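Transcriptional regulator, GntR family (Ralstonia eutropha, PDB 3IHU) probably binds DNA as a transcription factor of the GntR family, pairing a winged helix-turn-helix domain with an all-helical FCD domain. Local coordinates at residues S16-M26 with S55-E66. Numbering follows the deposited sequence.
Sequences SASDTVFFGIM and SVREALQRLAAE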
ATOM      1  N   SER A  16      -5.209 -18.394  -1.885  1.00 31.01           N
ATOM      2  CA  SER A  16      -6.622 -18.846  -1.641  1.00 30.28           C
ATOM      3  C   SER A  16      -7.620 -17.986  -2.430  1.00 29.59           C
ATOM      4  O   SER A  16      -7.330 -16.836  -2.785  1.00 29.02           O
ATOM      5  CB  SER A  16      -6.964 -18.788  -0.145  1.00 30.44           C
ATOM      6  OG  SER A  16      -7.204 -17.441   0.272  1.00 30.52           O
ATOM      7  N   ALA A  17      -8.805 -18.537  -2.685  1.00 28.82           N
ATOM      8  CA  ALA A  17      -9.862 -17.800  -3.388  1.00 28.70           C
ATOM      9  C   ALA A  17     -10.204 -16.492  -2.651  1.00 28.56           C
ATOM     10  O   ALA A  17     -10.486 -15.464  -3.291  1.00 29.46           O
ATOM     11  CB  ALA A  17     -11.123 -18.675  -3.591  1.00 27.54           C
ATOM     12  N   SER A  18     -10.157 -16.533  -1.314  1.00 28.56           N
ATOM     13  CA  SER A  18     -10.441 -15.372  -0.443  1.00 28.70           C
ATOM     14  C   SER A  18      -9.446 -14.258  -0.655  1.00 28.23           C
ATOM     15  O   SER A  18      -9.813 -13.056  -0.657  1.00 28.13           O
ATOM     16  CB  SER A  18     -10.401 -15.810   1.035  1.00 29.35           C
ATOM     17  OG  SER A  18     -10.497 -14.722   1.941  1.00 32.99           O
ATOM     18  N   ASP A  19      -8.180 -14.645  -0.811  1.00 27.35           N
ATOM     19  CA  ASP A  19      -7.115 -13.702  -1.088  1.00 27.52           C
ATOM     20  C   ASP A  19      -7.346 -12.877  -2.355  1.00 27.10           C
ATOM     21  O   ASP A  19      -6.982 -11.705  -2.391  1.00 28.02           O
ATOM     22  CB  ASP A  19      -5.764 -14.419  -1.227  1.00 27.58           C
ATOM     23  CG  ASP A  19      -5.183 -14.884   0.123  1.00 29.59           C
ATOM     24  OD1 ASP A  19      -5.774 -14.599   1.207  1.00 29.93           O
ATOM     25  OD2 ASP A  19      -4.130 -15.566   0.089  1.00 30.12           O
ATOM     26  N   THR A  20      -7.940 -13.471  -3.375  1.00 26.41           N
ATOM     27  CA  THR A  20      -8.104 -12.788  -4.644  1.00 26.08           C
ATOM     28  C   THR A  20      -9.095 -11.635  -4.505  1.00 24.97           C
ATOM     29  O   THR A  20      -8.925 -10.600  -5.130  1.00 24.55           O
ATOM     30  CB  THR A  20      -8.587 -13.704  -5.800  1.00 26.67           C
ATOM     31  OG1 THR A  20      -9.995 -13.889  -5.699  1.00 28.65           O
ATOM     32  CG2 THR A  20      -7.867 -15.066  -5.849  1.00 26.00           C
ATOM     33  N   VAL A  21     -10.112 -11.798  -3.668  1.00 23.81           N
ATOM     34  CA  VAL A  21     -11.015 -10.678  -3.329  1.00 23.34           C
ATOM     35  C   VAL A  21     -10.371  -9.676  -2.351  1.00 23.91           C
ATOM     36  O   VAL A  21     -10.523  -8.431  -2.469  1.00 22.85           O
ATOM     37  CB  VAL A  21     -12.331 -11.213  -2.743  1.00 23.05           C
ATOM     38  CG1 VAL A  21     -13.276 -10.084  -2.447  1.00 22.69           C
ATOM     39  CG2 VAL A  21     -12.960 -12.244  -3.701  1.00 22.01           C
ATOM     40  N   PHE A  22      -9.689 -10.201  -1.352  1.00 23.87           N
ATOM     41  CA  PHE A  22      -9.041  -9.345  -0.349  1.00 24.53           C
ATOM     42  C   PHE A  22      -8.023  -8.415  -1.012  1.00 24.99           C
ATOM     43  O   PHE A  22      -8.095  -7.189  -0.867  1.00 23.93           O
ATOM     44  CB  PHE A  22      -8.357 -10.206   0.694  1.00 24.64           C
ATOM     45  CG  PHE A  22      -7.676  -9.434   1.796  1.00 27.56           C
ATOM     46  CD1 PHE A  22      -8.405  -8.883   2.830  1.00 30.64           C
ATOM     47  CD2 PHE A  22      -6.292  -9.320   1.821  1.00 33.28           C
ATOM     48  CE1 PHE A  22      -7.772  -8.211   3.870  1.00 32.25           C
ATOM     49  CE2 PHE A  22      -5.658  -8.634   2.867  1.00 34.27           C
ATOM     50  CZ  PHE A  22      -6.409  -8.086   3.877  1.00 32.79           C
ATOM     51  N   PHE A  23      -7.127  -8.992  -1.792  1.00 25.51           N
ATOM     52  CA  PHE A  23      -6.116  -8.195  -2.467  1.00 26.92           C
ATOM     53  C   PHE A  23      -6.658  -7.439  -3.682  1.00 26.03           C
ATOM     54  O   PHE A  23      -6.195  -6.328  -3.978  1.00 27.20           O
ATOM     55  CB  PHE A  23      -4.906  -9.059  -2.807  1.00 26.92           C
ATOM     56  CG  PHE A  23      -4.155  -9.509  -1.584  1.00 31.04           C
ATOM     57  CD1 PHE A  23      -3.449  -8.577  -0.801  1.00 35.14           C
ATOM     58  CD2 PHE A  23      -4.151 -10.840  -1.198  1.00 34.89           C
ATOM     59  CE1 PHE A  23      -2.750  -8.982   0.346  1.00 35.36           C
ATOM     60  CE2 PHE A  23      -3.466 -11.247  -0.050  1.00 36.27           C
ATOM     61  CZ  PHE A  23      -2.763 -10.317   0.718  1.00 36.65           C
ATOM     62  N   GLY A  24      -7.641  -8.023  -4.364  1.00 25.28           N
ATOM     63  CA  GLY A  24      -8.305  -7.364  -5.469  1.00 23.87           C
ATOM     64  C   GLY A  24      -8.986  -6.055  -5.120  1.00 23.23           C
ATOM     65  O   GLY A  24      -8.936  -5.090  -5.911  1.00 21.44           O
ATOM     66  N   ILE A  25      -9.633  -5.992  -3.948  1.00 22.46           N
ATOM     67  CA  ILE A  25     -10.320  -4.763  -3.571  1.00 22.87           C
ATOM     68  C   ILE A  25      -9.289  -3.732  -3.104  1.00 24.42           C
ATOM     69  O   ILE A  25      -9.391  -2.554  -3.390  1.00 23.26           O
ATOM     70  CB  ILE A  25     -11.407  -5.012  -2.532  1.00 23.30           C
ATOM     71  CG1 ILE A  25     -12.612  -5.705  -3.204  1.00 21.05           C
ATOM     72  CG2 ILE A  25     -11.826  -3.706  -1.876  1.00 23.14           C
ATOM     73  CD1 ILE A  25     -13.581  -6.321  -2.202  1.00 22.67           C
HETATM   74  N   MSE A  26      -8.264  -4.196  -2.431  1.00 25.89           N
HETATM   75  CA  MSE A  26      -7.200  -3.287  -1.998  1.00 28.05           C
HETATM   76  C   MSE A  26      -6.425  -2.740  -3.191  1.00 26.94           C
HETATM   77  O   MSE A  26      -6.239  -1.530  -3.288  1.00 27.02           O
HETATM   78  CB  MSE A  26      -6.312  -3.952  -0.937  1.00 28.57           C
HETATM   79  CG  MSE A  26      -6.741  -3.447   0.461  1.00 32.90           C
HETATM   80 SE   MSE A  26      -6.116  -4.485   1.896  0.75 43.55          SE
HETATM   81  CE  MSE A  26      -4.700  -5.434   0.951  1.00 35.42           C
ATOM     82  N   SER A  55     -15.992 -17.512  -0.061  1.00 19.60           N
ATOM     83  CA  SER A  55     -14.753 -16.761  -0.218  1.00 19.38           C
ATOM     84  C   SER A  55     -14.977 -15.240  -0.182  1.00 19.03           C
ATOM     85  O   SER A  55     -14.180 -14.538   0.434  1.00 18.30           O
ATOM     86  CB  SER A  55     -13.993 -17.172  -1.499  1.00 19.86           C
ATOM     87  OG  SER A  55     -13.693 -18.560  -1.473  1.00 20.81           O
ATOM     88  N   VAL A  56     -16.047 -14.745  -0.806  1.00 18.72           N
ATOM     89  CA  VAL A  56     -16.385 -13.314  -0.713  1.00 19.27           C
ATOM     90  C   VAL A  56     -16.605 -12.934   0.743  1.00 20.18           C
ATOM     91  O   VAL A  56     -16.005 -11.999   1.231  1.00 21.13           O
ATOM     92  CB  VAL A  56     -17.633 -12.927  -1.535  1.00 19.32           C
ATOM     93  CG1 VAL A  56     -18.084 -11.495  -1.191  1.00 19.53           C
ATOM     94  CG2 VAL A  56     -17.360 -13.093  -3.036  1.00 17.95           C
ATOM     95  N   ARG A  57     -17.441 -13.697   1.432  1.00 20.86           N
ATOM     96  CA  ARG A  57     -17.742 -13.420   2.814  1.00 21.60           C
ATOM     97  C   ARG A  57     -16.483 -13.352   3.669  1.00 22.26           C
ATOM     98  O   ARG A  57     -16.309 -12.427   4.461  1.00 21.82           O
ATOM     99  CB  ARG A  57     -18.704 -14.467   3.337  1.00 21.81           C
ATOM    100  CG  ARG A  57     -20.070 -14.285   2.756  1.00 22.52           C
ATOM    101  CD  ARG A  57     -21.045 -15.320   3.259  1.00 22.83           C
ATOM    102  NE  ARG A  57     -22.205 -15.344   2.372  1.00 23.56           N
ATOM    103  CZ  ARG A  57     -23.115 -16.306   2.308  1.00 24.82           C
ATOM    104  NH1 ARG A  57     -23.053 -17.383   3.103  1.00 26.81           N
ATOM    105  NH2 ARG A  57     -24.111 -16.193   1.437  1.00 25.53           N
ATOM    106  N   GLU A  58     -15.604 -14.328   3.489  1.00 23.32           N
ATOM    107  CA  GLU A  58     -14.355 -14.383   4.215  1.00 24.01           C
ATOM    108  C   GLU A  58     -13.448 -13.198   3.890  1.00 24.39           C
ATOM    109  O   GLU A  58     -12.841 -12.591   4.794  1.00 23.74           O
ATOM    110  CB  GLU A  58     -13.641 -15.707   3.916  1.00 24.63           C
ATOM    111  CG  GLU A  58     -12.261 -15.770   4.550  1.00 28.13           C
ATOM    112  CD  GLU A  58     -11.519 -17.070   4.257  1.00 31.53           C
ATOM    113  OE1 GLU A  58     -12.179 -18.126   4.120  1.00 35.12           O
ATOM    114  OE2 GLU A  58     -10.275 -17.012   4.149  1.00 34.16           O
ATOM    115  N   ALA A  59     -13.342 -12.861   2.600  1.00 23.60           N
ATOM    116  CA  ALA A  59     -12.542 -11.713   2.187  1.00 23.40           C
ATOM    117  C   ALA A  59     -13.119 -10.423   2.789  1.00 22.66           C
ATOM    118  O   ALA A  59     -12.365  -9.562   3.276  1.00 23.69           O
ATOM    119  CB  ALA A  59     -12.462 -11.627   0.678  1.00 21.89           C
ATOM    120  N   LEU A  60     -14.441 -10.283   2.765  1.00 22.21           N
ATOM    121  CA  LEU A  60     -15.084  -9.098   3.327  1.00 22.14           C
ATOM    122  C   LEU A  60     -14.817  -9.001   4.836  1.00 23.79           C
ATOM    123  O   LEU A  60     -14.511  -7.902   5.328  1.00 22.39           O
ATOM    124  CB  LEU A  60     -16.596  -9.055   3.031  1.00 21.35           C
ATOM    125  CG  LEU A  60     -16.893  -8.711   1.559  1.00 21.47           C
ATOM    126  CD1 LEU A  60     -18.371  -8.785   1.203  1.00 18.01           C
ATOM    127  CD2 LEU A  60     -16.323  -7.321   1.184  1.00 21.03           C
ATOM    128  N   GLN A  61     -14.903 -10.136   5.542  1.00 23.53           N
ATOM    129  CA  GLN A  61     -14.578 -10.185   6.980  1.00 24.74           C
ATOM    130  C   GLN A  61     -13.168  -9.673   7.210  1.00 25.23           C
ATOM    131  O   GLN A  61     -12.962  -8.850   8.102  1.00 25.73           O
ATOM    132  CB  GLN A  61     -14.742 -11.619   7.580  1.00 24.11           C
ATOM    133  N   ARG A  62     -12.213 -10.141   6.402  1.00 25.76           N
ATOM    134  CA  ARG A  62     -10.814  -9.748   6.554  1.00 26.76           C
ATOM    135  C   ARG A  62     -10.611  -8.245   6.258  1.00 26.99           C
ATOM    136  O   ARG A  62      -9.807  -7.559   6.917  1.00 27.16           O
ATOM    137  CB  ARG A  62      -9.913 -10.569   5.638  1.00 27.17           C
ATOM    138  CG  ARG A  62      -9.666 -12.003   6.091  1.00 29.52           C
ATOM    139  CD  ARG A  62      -9.205 -12.897   4.948  1.00 31.49           C
ATOM    140  NE  ARG A  62      -7.885 -12.514   4.456  1.00 33.81           N
ATOM    141  CZ  ARG A  62      -7.300 -13.032   3.373  1.00 35.21           C
ATOM    142  NH1 ARG A  62      -7.918 -13.959   2.636  1.00 34.99           N
ATOM    143  NH2 ARG A  62      -6.089 -12.621   3.022  1.00 35.46           N
ATOM    144  N   LEU A  63     -11.324  -7.751   5.242  1.00 26.99           N
ATOM    145  CA  LEU A  63     -11.279  -6.318   4.879  1.00 26.37           C
ATOM    146  C   LEU A  63     -11.882  -5.421   5.999  1.00 27.36           C
ATOM    147  O   LEU A  63     -11.351  -4.331   6.288  1.00 28.18           O
ATOM    148  CB  LEU A  63     -12.021  -6.099   3.559  1.00 25.70           C
ATOM    149  CG  LEU A  63     -11.272  -6.516   2.296  1.00 24.69           C
ATOM    150  CD1 LEU A  63     -12.209  -6.544   1.095  1.00 19.49           C
ATOM    151  CD2 LEU A  63      -9.999  -5.620   2.071  1.00 23.01           C
ATOM    152  N   ALA A  64     -12.978  -5.871   6.620  1.00 27.66           N
ATOM    153  CA  ALA A  64     -13.514  -5.211   7.803  1.00 28.63           C
ATOM    154  C   ALA A  64     -12.439  -5.262   8.897  1.00 29.91           C
ATOM    155  O   ALA A  64     -12.153  -4.239   9.516  1.00 29.17           O
ATOM    156  CB  ALA A  64     -14.795  -5.814   8.263  1.00 28.81           C
ATOM    157  N   ALA A  65     -11.792  -6.408   9.082  1.00 30.38           N
ATOM    158  CA  ALA A  65     -10.726  -6.489  10.094  1.00 31.18           C
ATOM    159  C   ALA A  65      -9.659  -5.415   9.901  1.00 31.82           C
ATOM    160  O   ALA A  65      -9.200  -4.843  10.892  1.00 32.72           O
ATOM    161  CB  ALA A  65     -10.092  -7.884  10.143  1.00 30.50           C
ATOM    162  N   GLU A  66      -9.293  -5.121   8.641  1.00 31.21           N
ATOM    163  CA  GLU A  66      -8.235  -4.168   8.289  1.00 31.34           C
ATOM    164  C   GLU A  66      -8.698  -2.720   8.184  1.00 29.73           C
ATOM    165  O   GLU A  66      -7.917  -1.840   7.827  1.00 30.68           O
ATOM    166  CB  GLU A  66      -7.620  -4.540   6.924  1.00 31.60           C
ATOM    167  CG  GLU A  66      -6.941  -5.874   6.910  1.00 34.85           C
ATOM    168  CD  GLU A  66      -5.566  -5.832   7.490  1.00 36.71           C
ATOM    169  OE1 GLU A  66      -5.148  -4.736   7.910  1.00 39.87           O
ATOM    170  OE2 GLU A  66      -4.903  -6.895   7.519  1.00 39.15           O
TER
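Phe22 and Arg62 stack face to face where helix 17-31, the first of the winged helix-turn-helix domain, packs on helix 53-65, which in GntR proteins is the probable DNA-recognition helix. The axes of 17-26 and 55-65 cross at -46° and come within 8.0 Å. The guanidinium of Arg62 lies over one face of the Phe22 ring in a cation-pi stack, its CZ 4.3 Å from the ring centroid and the planes 21° apart. A bend at chi3 (67°) swings the end of the arginine toward helix 17-31, laying it over the ring and bringing it to Asp19. There NH1 and NH2 both donate to the single oxygen OD1 of Asp19, each at 2.7 Å; NH1 meets OD1 nearly along its C-O axis, whereas NH2 comes from above the carboxylate plane. Because OD1 lies at the guanidinium edge, the salt bridge and the stack together fix the rotation of the planar group. NH1 also donates to Ser18 OG; the Ser18 side chain is a knob in a hole formed by Ser55, Glu58, Ala59 and Arg62, and its hydroxyl passes a weak bond on to Glu58 OE2.

Behind this polar side the interface is apolar. Leu63 fits among Val21, Phe22, Ile25 and Met26, its two methyls dividing the work: CD1 lies 3.6 Å from Ile25 CD1, while CD2 meets Phe22 CD1 and the selenium of Met26. Ile68 and Val69 also touch Leu63, and Phe49 of helix 42-49 packs on Val21 and Ile25, extending the domain core. The helices pack tightly at Ala59, whose CB sits 3.4 Å from Val21 CB.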